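Local coordinates for protein uncharacterized N-acetyltransferase D2E76_00625 (Mycobacteroides abscessus, PDB 6YCA) that probably transfers acetyl groups from acetyl coenzyme A to amines, as an Eis-type enzyme of the GCN5-related N-acetyltransferase superfamily, but is unable to modify aminoglycosides, at residues A[175-180]-A[222-227]; A[185-190]-A[228-233]; A[189-194]-A[253-258]. All blocks are in the same frame, centred on the assembly; numbering follows the deposited sequence.

Contact 1: residues A[175-180]-A[222-227]; sequences IALLDA and YVVTHP
With its first torsion at -73°, I175 sets CG2 opposite its own backbone N and sends that methyl across to V224, whose CG1 also stands anti to N (168°); the two carbons meet at 3.5 Å, the side chains crossing at about a right angle. The contact lies beside a short antiparallel pairing of strand 176-177 with strand 222-226, on the flank of the second GNAT-like domain. A176 and T225 form the hydrogen-bonded pair, A176 N giving to T225 O (3.1 Å) and T225 N returning to A176 O (3.0 Å). Their CB and CG2 methyls touch on one face. L177 faces V224 on the other, where L177 CD2 lies 3.7 Å from V224 CG2, the two side chains side by side. Just past the strand's end, L178 N still reaches V223 O at 2.9 Å.

The next donor along, V223 N, goes to a side chain: D179 OD1 at 3.1 Å, through its anti lone pair. D179 OD2 forms a salt bridge with R44 of the second subunit, so the pairing at this end also meets the subunit interface. The carboxylate stands steeply to the Y222 ring, its plane 78° from the ring plane, and D179 CG approaches the ring edge 3.6 Å from Y222 CD1.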
loop_
_atom_site.group_PDB
_atom_site.type_symbol
_atom_site.label_atom_id
_atom_site.label_comp_id
_atom_site.label_asym_id
_atom_site.label_seq_id
_atom_site.Cartn_x
_atom_site.Cartn_y
_atom_site.Cartn_z
ATOM N N ILE A 175 18.603 -10.090 -35.057
ATOM C CA ILE A 175 18.559 -10.479 -33.655
ATOM C C ILE A 175 18.730 -11.988 -33.551
ATOM O O ILE A 175 18.129 -12.753 -34.317
ATOM C CB ILE A 175 17.233 -10.010 -33.029
ATOM C CG1 ILE A 175 17.250 -8.497 -32.824
ATOM C CG2 ILE A 175 16.952 -10.721 -31.725
ATOM C CD1 ILE A 175 18.322 -8.028 -31.875
ATOM N N ALA A 176 19.561 -12.425 -32.607
ATOM C CA ALA A 176 19.812 -13.843 -32.392
ATOM C C ALA A 176 19.714 -14.150 -30.905
ATOM O O ALA A 176 20.284 -13.433 -30.080
ATOM C CB ALA A 176 21.192 -14.236 -32.922
ATOM N N LEU A 177 18.991 -15.215 -30.564
ATOM C CA LEU A 177 18.900 -15.641 -29.176
ATOM C C LEU A 177 20.143 -16.449 -28.849
ATOM O O LEU A 177 20.486 -17.390 -29.572
ATOM C CB LEU A 177 17.654 -16.501 -28.976
ATOM C CG LEU A 177 16.356 -15.919 -29.533
ATOM C CD1 LEU A 177 15.193 -16.868 -29.296
ATOM C CD2 LEU A 177 16.070 -14.550 -28.946
ATOM N N LEU A 178 20.815 -16.090 -27.755
ATOM C CA LEU A 178 22.090 -16.704 -27.413
ATOM C C LEU A 178 22.139 -17.056 -25.931
ATOM O O LEU A 178 23.219 -17.153 -25.345
ATOM C CB LEU A 178 23.232 -15.756 -27.780
ATOM C CG LEU A 178 24.670 -16.268 -27.821
ATOM C CD1 LEU A 178 24.940 -16.982 -29.144
ATOM C CD2 LEU A 178 25.661 -15.144 -27.566
ATOM N N ASP A 179 20.972 -17.282 -25.324
ATOM C CA ASP A 179 20.811 -17.340 -23.874
ATOM C C ASP A 179 21.843 -18.206 -23.164
ATOM O O ASP A 179 22.730 -17.684 -22.481
ATOM C CB ASP A 179 19.392 -17.785 -23.525
ATOM C CG ASP A 179 18.349 -17.079 -24.361
ATOM O OD1 ASP A 179 18.458 -15.840 -24.503
ATOM O OD2 ASP A 179 17.437 -17.756 -24.884
ATOM N N ALA A 180 21.766 -19.523 -23.337
ATOM C CA ALA A 180 22.680 -20.382 -22.600
ATOM C C ALA A 180 24.033 -20.495 -23.281
ATOM O O ALA A 180 25.005 -20.896 -22.633
ATOM C CB ALA A 180 22.067 -21.765 -22.363
ATOM N N TYR A 222 18.379 -14.104 -19.784
ATOM C CA TYR A 222 18.365 -14.237 -21.227
ATOM C C TYR A 222 19.398 -13.290 -21.814
ATOM O O TYR A 222 19.606 -12.184 -21.306
ATOM C CB TYR A 222 16.978 -13.904 -21.769
ATOM C CG TYR A 222 15.925 -14.891 -21.328
ATOM C CD1 TYR A 222 15.888 -16.173 -21.852
ATOM C CD2 TYR A 222 14.975 -14.544 -20.375
ATOM C CE1 TYR A 222 14.936 -17.080 -21.442
ATOM C CE2 TYR A 222 14.016 -15.448 -19.965
ATOM C CZ TYR A 222 14.004 -16.712 -20.504
ATOM O OH TYR A 222 13.057 -17.617 -20.104
ATOM N N VAL A 223 20.074 -13.741 -22.864
ATOM C CA VAL A 223 21.078 -12.941 -23.553
ATOM C C VAL A 223 20.717 -12.945 -25.028
ATOM O O VAL A 223 20.796 -13.988 -25.690
ATOM C CB VAL A 223 22.507 -13.453 -23.335
ATOM C CG1 VAL A 223 23.497 -12.533 -24.039
ATOM C CG2 VAL A 223 22.823 -13.538 -21.859
ATOM N N VAL A 224 20.321 -11.788 -25.536
ATOM C CA VAL A 224 19.965 -11.606 -26.933
ATOM C C VAL A 224 21.000 -10.694 -27.567
ATOM O O VAL A 224 21.392 -9.677 -26.983
ATOM C CB VAL A 224 18.540 -11.037 -27.056
ATOM C CG1 VAL A 224 18.266 -10.577 -28.472
ATOM C CG2 VAL A 224 17.534 -12.095 -26.621
ATOM N N THR A 225 21.455 -11.068 -28.754
ATOM C CA THR A 225 22.576 -10.408 -29.390
ATOM C C THR A 225 22.149 -9.758 -30.700
ATOM O O THR A 225 21.135 -10.117 -31.307
ATOM C CB THR A 225 23.712 -11.411 -29.645
ATOM O OG1 THR A 225 24.878 -10.715 -30.091
ATOM C CG2 THR A 225 23.306 -12.411 -30.701
ATOM N N HIS A 226 22.953 -8.788 -31.118
ATOM C CA HIS A 226 22.924 -8.106 -32.399
ATOM C C HIS A 226 24.359 -8.041 -32.899
ATOM O O HIS A 226 25.293 -8.137 -32.097
ATOM C CB HIS A 226 22.388 -6.677 -32.224
ATOM C CG HIS A 226 22.229 -5.925 -33.510
ATOM N ND1 HIS A 226 23.249 -5.186 -34.070
ATOM C CD2 HIS A 226 21.175 -5.801 -34.349
ATOM C CE1 HIS A 226 22.833 -4.643 -35.198
ATOM N NE2 HIS A 226 21.575 -4.995 -35.388
ATOM N N PRO A 227 24.575 -7.944 -34.218
ATOM C CA PRO A 227 25.951 -7.792 -34.714
ATOM C C PRO A 227 26.734 -6.660 -34.056
ATOM O O PRO A 227 27.966 -6.703 -34.027
ATOM C CB PRO A 227 25.750 -7.547 -36.213
ATOM C CG PRO A 227 24.533 -8.336 -36.537
ATOM C CD PRO A 227 23.638 -8.259 -35.314
#

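Contact 2: residues A[185-190]-A[228-233]; sequences EGLAAI and DGYVRY
A helix laid over a beta sheet, the standard layering of the GNAT fold, is seen here where helix 184-192 rests on strand 229-235. The segment axes come within 8.9 Å, and their N-to-C directions lie 128° apart. L187 and I190, one helical turn from each other, are the residues that look down onto the strand, and both work on the aromatic ring of Y230. L187 CD2 sits over the centre of one face, 3.6 Å from the centroid of the Y230 ring and 14° off its normal, a CH-pi contact. I190 comes instead at the rim: its CG2 lies near the ring plane, 3.7 Å from Y230 CD2. Thus one methyl lies over a face of the ring and another at its edge.

Y230 reaches this position because chi1 of 69° places CG between its backbone N and carbonyl carbon. Next to it, I190 CG2 also reaches the backbone, 3.9 Å from G229 CA. Farther along, L187 CD1 brushes the aliphatic part of R232, 4.2 Å from R232 CD, while the guanidinium makes salt bridges to D214 and D252.

The ring's polar end is taken up by a hydrogen bond from Y230 OH to D253 OD2. V255 of strand 248-256 and W207 of helix 204-216 also pack on Y230, and L187 extends over V223 on strand 222-226, so the helix spans neighbouring strands.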
loop_
_atom_site.group_PDB
_atom_site.type_symbol
_atom_site.label_atom_id
_atom_site.label_comp_id
_atom_site.label_asym_id
_atom_site.label_seq_id
_atom_site.Cartn_x
_atom_site.Cartn_y
_atom_site.Cartn_z
ATOM N N GLU A 185 33.122 -14.053 -21.416
ATOM C CA GLU A 185 34.222 -13.668 -22.292
ATOM C C GLU A 185 33.722 -13.174 -23.640
ATOM O O GLU A 185 34.335 -12.284 -24.235
ATOM C CB GLU A 185 35.215 -14.824 -22.463
ATOM C CG GLU A 185 35.965 -15.231 -21.185
ATOM C CD GLU A 185 35.129 -16.047 -20.201
ATOM O OE1 GLU A 185 34.088 -16.617 -20.601
ATOM O OE2 GLU A 185 35.516 -16.106 -19.013
ATOM N N GLY A 186 32.629 -13.749 -24.147
ATOM C CA GLY A 186 32.082 -13.286 -25.412
ATOM C C GLY A 186 31.377 -11.951 -25.280
ATOM O O GLY A 186 31.471 -11.093 -26.164
ATOM N N LEU A 187 30.638 -11.765 -24.185
ATOM C CA LEU A 187 29.981 -10.488 -23.949
ATOM C C LEU A 187 30.991 -9.390 -23.656
ATOM O O LEU A 187 30.775 -8.233 -24.036
ATOM C CB LEU A 187 29.011 -10.614 -22.776
ATOM C CG LEU A 187 27.724 -11.378 -23.069
ATOM C CD1 LEU A 187 26.785 -11.328 -21.869
ATOM C CD2 LEU A 187 27.059 -10.837 -24.323
ATOM N N ALA A 188 32.098 -9.729 -22.987
ATOM C CA ALA A 188 33.131 -8.732 -22.736
ATOM C C ALA A 188 33.759 -8.251 -24.031
ATOM O O ALA A 188 34.099 -7.069 -24.151
ATOM C CB ALA A 188 34.195 -9.293 -21.793
ATOM N N ALA A 189 33.890 -9.140 -25.021
ATOM C CA ALA A 189 34.422 -8.738 -26.318
ATOM C C ALA A 189 33.481 -7.766 -27.024
ATOM O O ALA A 189 33.936 -6.840 -27.708
ATOM C CB ALA A 189 34.696 -9.966 -27.184
ATOM N N ILE A 190 32.169 -7.950 -26.871
ATOM C CA ILE A 190 31.237 -6.993 -27.453
ATOM C C ILE A 190 31.327 -5.663 -26.717
ATOM O O ILE A 190 31.343 -4.593 -27.339
ATOM C CB ILE A 190 29.798 -7.545 -27.459
ATOM C CG1 ILE A 190 29.715 -8.869 -28.216
ATOM C CG2 ILE A 190 28.840 -6.533 -28.077
ATOM C CD1 ILE A 190 28.331 -9.479 -28.193
ATOM N N ASP A 228 26.046 -5.660 -33.497
ATOM C CA ASP A 228 26.717 -4.518 -32.888
ATOM C C ASP A 228 26.230 -4.241 -31.468
ATOM O O ASP A 228 26.248 -3.091 -31.018
ATOM C CB ASP A 228 26.592 -3.270 -33.761
ATOM C CG ASP A 228 27.323 -3.407 -35.085
ATOM O OD1 ASP A 228 28.469 -3.892 -35.084
ATOM O OD2 ASP A 228 26.755 -3.028 -36.131
ATOM N N GLY A 229 25.812 -5.270 -30.741
ATOM C CA GLY A 229 25.415 -5.082 -29.358
ATOM C C GLY A 229 24.690 -6.298 -28.822
ATOM O O GLY A 229 24.510 -7.302 -29.516
ATOM N N TYR A 230 24.262 -6.183 -27.564
ATOM C CA TYR A 230 23.530 -7.258 -26.904
ATOM C C TYR A 230 22.609 -6.677 -25.837
ATOM O O TYR A 230 22.663 -5.486 -25.517
ATOM C CB TYR A 230 24.472 -8.314 -26.295
ATOM C CG TYR A 230 25.279 -7.832 -25.106
ATOM C CD1 TYR A 230 24.742 -7.849 -23.825
ATOM C CD2 TYR A 230 26.587 -7.386 -25.257
ATOM C CE1 TYR A 230 25.471 -7.414 -22.733
ATOM C CE2 TYR A 230 27.330 -6.952 -24.166
ATOM C CZ TYR A 230 26.766 -6.969 -22.905
ATOM O OH TYR A 230 27.487 -6.543 -21.809
ATOM N N VAL A 231 21.767 -7.543 -25.272
ATOM C CA VAL A 231 20.868 -7.150 -24.191
ATOM C C VAL A 231 20.627 -8.351 -23.282
ATOM O O VAL A 231 20.349 -9.455 -23.758
ATOM C CB VAL A 231 19.538 -6.558 -24.712
ATOM C CG1 VAL A 231 18.830 -7.533 -25.624
ATOM C CG2 VAL A 231 18.644 -6.170 -23.558
ATOM N N ARG A 232 20.761 -8.132 -21.973
ATOM C CA ARG A 232 20.475 -9.125 -20.944
ATOM C C ARG A 232 19.204 -8.728 -20.209
ATOM O O ARG A 232 19.045 -7.564 -19.830
ATOM C CB ARG A 232 21.607 -9.181 -19.923
ATOM C CG ARG A 232 22.808 -10.000 -20.297
ATOM C CD ARG A 232 23.876 -9.776 -19.244
ATOM N NE ARG A 232 23.369 -10.036 -17.898
ATOM C CZ ARG A 232 23.783 -11.027 -17.118
ATOM N NH1 ARG A 232 24.739 -11.848 -17.535
ATOM N NH2 ARG A 232 23.259 -11.178 -15.909
ATOM N N TYR A 233 18.307 -9.688 -20.003
ATOM C CA TYR A 233 17.083 -9.419 -19.259
ATOM C C TYR A 233 16.655 -10.651 -18.471
ATOM O O TYR A 233 16.915 -11.787 -18.875
ATOM C CB TYR A 233 15.946 -8.896 -20.151
ATOM C CG TYR A 233 15.601 -9.771 -21.336
ATOM C CD1 TYR A 233 16.278 -9.638 -22.544
ATOM C CD2 TYR A 233 14.595 -10.722 -21.250
ATOM C CE1 TYR A 233 15.956 -10.433 -23.635
ATOM C CE2 TYR A 233 14.267 -11.518 -22.331
ATOM C CZ TYR A 233 14.951 -11.373 -23.520
ATOM O OH TYR A 233 14.625 -12.169 -24.594
#

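Contact 3: residues A[189-194]-A[253-258]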
loop_
_atom_site.group_PDB
_atom_site.type_symbol
_atom_site.label_atom_id
_atom_site.label_comp_id
_atom_site.label_asym_id
_atom_site.label_seq_id
_atom_site.Cartn_x
_atom_site.Cartn_y
_atom_site.Cartn_z
ATOM N N ALA A 189 33.890 -9.140 -25.021
ATOM C CA ALA A 189 34.422 -8.738 -26.318
ATOM C C ALA A 189 33.481 -7.766 -27.024
ATOM O O ALA A 189 33.936 -6.840 -27.708
ATOM C CB ALA A 189 34.696 -9.966 -27.184
ATOM N N ILE A 190 32.169 -7.950 -26.871
ATOM C CA ILE A 190 31.237 -6.993 -27.453
ATOM C C ILE A 190 31.327 -5.663 -26.717
ATOM O O ILE A 190 31.343 -4.593 -27.339
ATOM C CB ILE A 190 29.798 -7.545 -27.459
ATOM C CG1 ILE A 190 29.715 -8.869 -28.216
ATOM C CG2 ILE A 190 28.840 -6.533 -28.077
ATOM C CD1 ILE A 190 28.331 -9.479 -28.193
ATOM N N TYR A 191 31.419 -5.706 -25.382
ATOM C CA TYR A 191 31.496 -4.468 -24.614
ATOM C C TYR A 191 32.780 -3.703 -24.910
ATOM O O TYR A 191 32.786 -2.468 -24.861
ATOM C CB TYR A 191 31.391 -4.749 -23.109
ATOM C CG TYR A 191 31.491 -3.493 -22.258
ATOM C CD1 TYR A 191 30.368 -2.709 -22.003
ATOM C CD2 TYR A 191 32.709 -3.077 -21.733
ATOM C CE1 TYR A 191 30.455 -1.556 -21.242
ATOM C CE2 TYR A 191 32.805 -1.923 -20.973
ATOM C CZ TYR A 191 31.676 -1.167 -20.731
ATOM O OH TYR A 191 31.768 -0.019 -19.977
ATOM N N GLU A 192 33.862 -4.414 -25.243
ATOM C CA GLU A 192 35.167 -3.774 -25.374
ATOM C C GLU A 192 35.150 -2.609 -26.356
ATOM O O GLU A 192 35.893 -1.637 -26.172
ATOM C CB GLU A 192 36.217 -4.811 -25.788
ATOM C CG GLU A 192 37.608 -4.237 -25.998
ATOM C CD GLU A 192 38.142 -3.523 -24.770
ATOM O OE1 GLU A 192 37.751 -3.894 -23.638
ATOM O OE2 GLU A 192 38.945 -2.578 -24.941
ATOM N N ARG A 193 34.308 -2.667 -27.386
ATOM C CA ARG A 193 34.221 -1.579 -28.351
ATOM C C ARG A 193 33.272 -0.458 -27.926
ATOM O O ARG A 193 32.777 0.280 -28.785
ATOM C CB ARG A 193 34.008 -2.088 -29.782
ATOM C CG ARG A 193 32.861 -3.037 -29.995
ATOM C CD ARG A 193 33.030 -3.707 -31.355
ATOM N NE ARG A 193 31.765 -4.135 -31.942
ATOM C CZ ARG A 193 31.055 -3.421 -32.808
ATOM N NH1 ARG A 193 31.472 -2.221 -33.197
ATOM N NH2 ARG A 193 29.919 -3.908 -33.282
ATOM N N ALA A 194 33.006 -0.328 -26.626
ATOM C CA ALA A 194 32.125 0.720 -26.130
ATOM C C ALA A 194 32.752 2.080 -26.396
ATOM O O ALA A 194 33.919 2.313 -26.063
ATOM C CB ALA A 194 31.906 0.547 -24.630
ATOM N N ASP A 253 21.584 -4.927 -18.550
ATOM C CA ASP A 253 22.670 -4.435 -19.394
ATOM C C ASP A 253 22.167 -4.330 -20.826
ATOM O O ASP A 253 21.654 -5.307 -21.382
ATOM C CB ASP A 253 23.885 -5.365 -19.321
ATOM C CG ASP A 253 25.207 -4.618 -19.433
ATOM O OD1 ASP A 253 25.211 -3.373 -19.317
ATOM O OD2 ASP A 253 26.245 -5.279 -19.644
ATOM N N LEU A 254 22.292 -3.139 -21.412
ATOM C CA LEU A 254 21.961 -2.909 -22.815
ATOM C C LEU A 254 23.157 -2.187 -23.426
ATOM O O LEU A 254 23.342 -0.985 -23.214
ATOM C CB LEU A 254 20.694 -2.074 -22.941
ATOM C CG LEU A 254 19.861 -2.171 -24.220
ATOM C CD1 LEU A 254 18.595 -1.346 -24.065
ATOM C CD2 LEU A 254 20.634 -1.732 -25.448
ATOM N N VAL A 255 23.964 -2.913 -24.189
ATOM C CA VAL A 255 25.136 -2.358 -24.849
ATOM C C VAL A 255 24.840 -2.310 -26.338
ATOM O O VAL A 255 24.557 -3.346 -26.951
ATOM C CB VAL A 255 26.385 -3.200 -24.560
ATOM C CG1 VAL A 255 27.581 -2.614 -25.277
ATOM C CG2 VAL A 255 26.630 -3.266 -23.069
ATOM N N ALA A 256 24.897 -1.112 -26.921
ATOM C CA ALA A 256 24.607 -0.931 -28.341
ATOM C C ALA A 256 25.597 0.073 -28.911
ATOM O O ALA A 256 25.558 1.254 -28.550
ATOM C CB ALA A 256 23.174 -0.446 -28.549
ATOM N N HIS A 257 26.457 -0.391 -29.820
ATOM C CA HIS A 257 27.501 0.427 -30.424
ATOM C C HIS A 257 27.059 1.073 -31.723
ATOM O O HIS A 257 27.885 1.674 -32.418
ATOM C CB HIS A 257 28.755 -0.409 -30.673
ATOM C CG HIS A 257 29.205 -1.188 -29.480
ATOM N ND1 HIS A 257 29.572 -0.588 -28.294
ATOM C CD2 HIS A 257 29.358 -2.520 -29.292
ATOM C CE1 HIS A 257 29.923 -1.518 -27.424
ATOM N NE2 HIS A 257 29.804 -2.698 -28.004
ATOM N N SER A 258 25.778 0.966 -32.059
ATOM C CA SER A 258 25.252 1.476 -33.309
ATOM C C SER A 258 23.803 1.864 -33.074
ATOM O O SER A 258 23.131 1.294 -32.211
ATOM C CB SER A 258 25.323 0.376 -34.373
ATOM O OG SER A 258 24.610 0.726 -35.538
#
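H257 NE2 donates to I190 O near the C-terminal end of helix 184-192, a side-chain-to-backbone bond whose modelled length is shorter than usual and doubtful at this resolution. The donor stands above the carbonyl plane, and the N-H...O angle is 138°.

The imidazole gets there with chi1 of -50°, which sets CG anti to the carbonyl carbon. Two further residues help join the loop after the strand to the end of the helix. R193 lies across the imidazole: R193 CG is 3.9 Å from the centroid of the H257 ring, over the face, in a CH-pi contact. Beyond that methylene, the guanidinium is inclined 47° to the imidazole and goes on to a salt bridge with D228. A194 closes in obliquely, its CA 3.4 Å from H257 CE1.

Deeper in, V255 CG2 meets the edge of the Y191 ring, 3.9 Å from Y191 CD1, the side chains at about a right angle. Y191 OH is bonded to V200 O, and R202 makes a cation-pi contact with the ring. The arrangement thus joins the end of helix 184-192 to strand 248-256, beside strand 229-235 and just before helix 259-270.

Read from the N terminus, the first partners come in quick succession: strand 176-177, then helix 184-192, whose body serves contact 2 and whose end serves contact 3, with A189 and I190 common to both. The second partners follow in the same order, on strands 222-226, 229-235 and 248-256. Contact 1 closes a loop of 41 residues that holds helices 184-192 and 204-216 and no strand; because the partners keep the same order, it crosses the other two. Contacts 2 and 3 start from the same helix and close loops of 37 and 58 residues. Successive strands pair antiparallel, so the three contacts bind one helix and the short edge strand 176-177 to strands 222-226, 229-235 and 248-256.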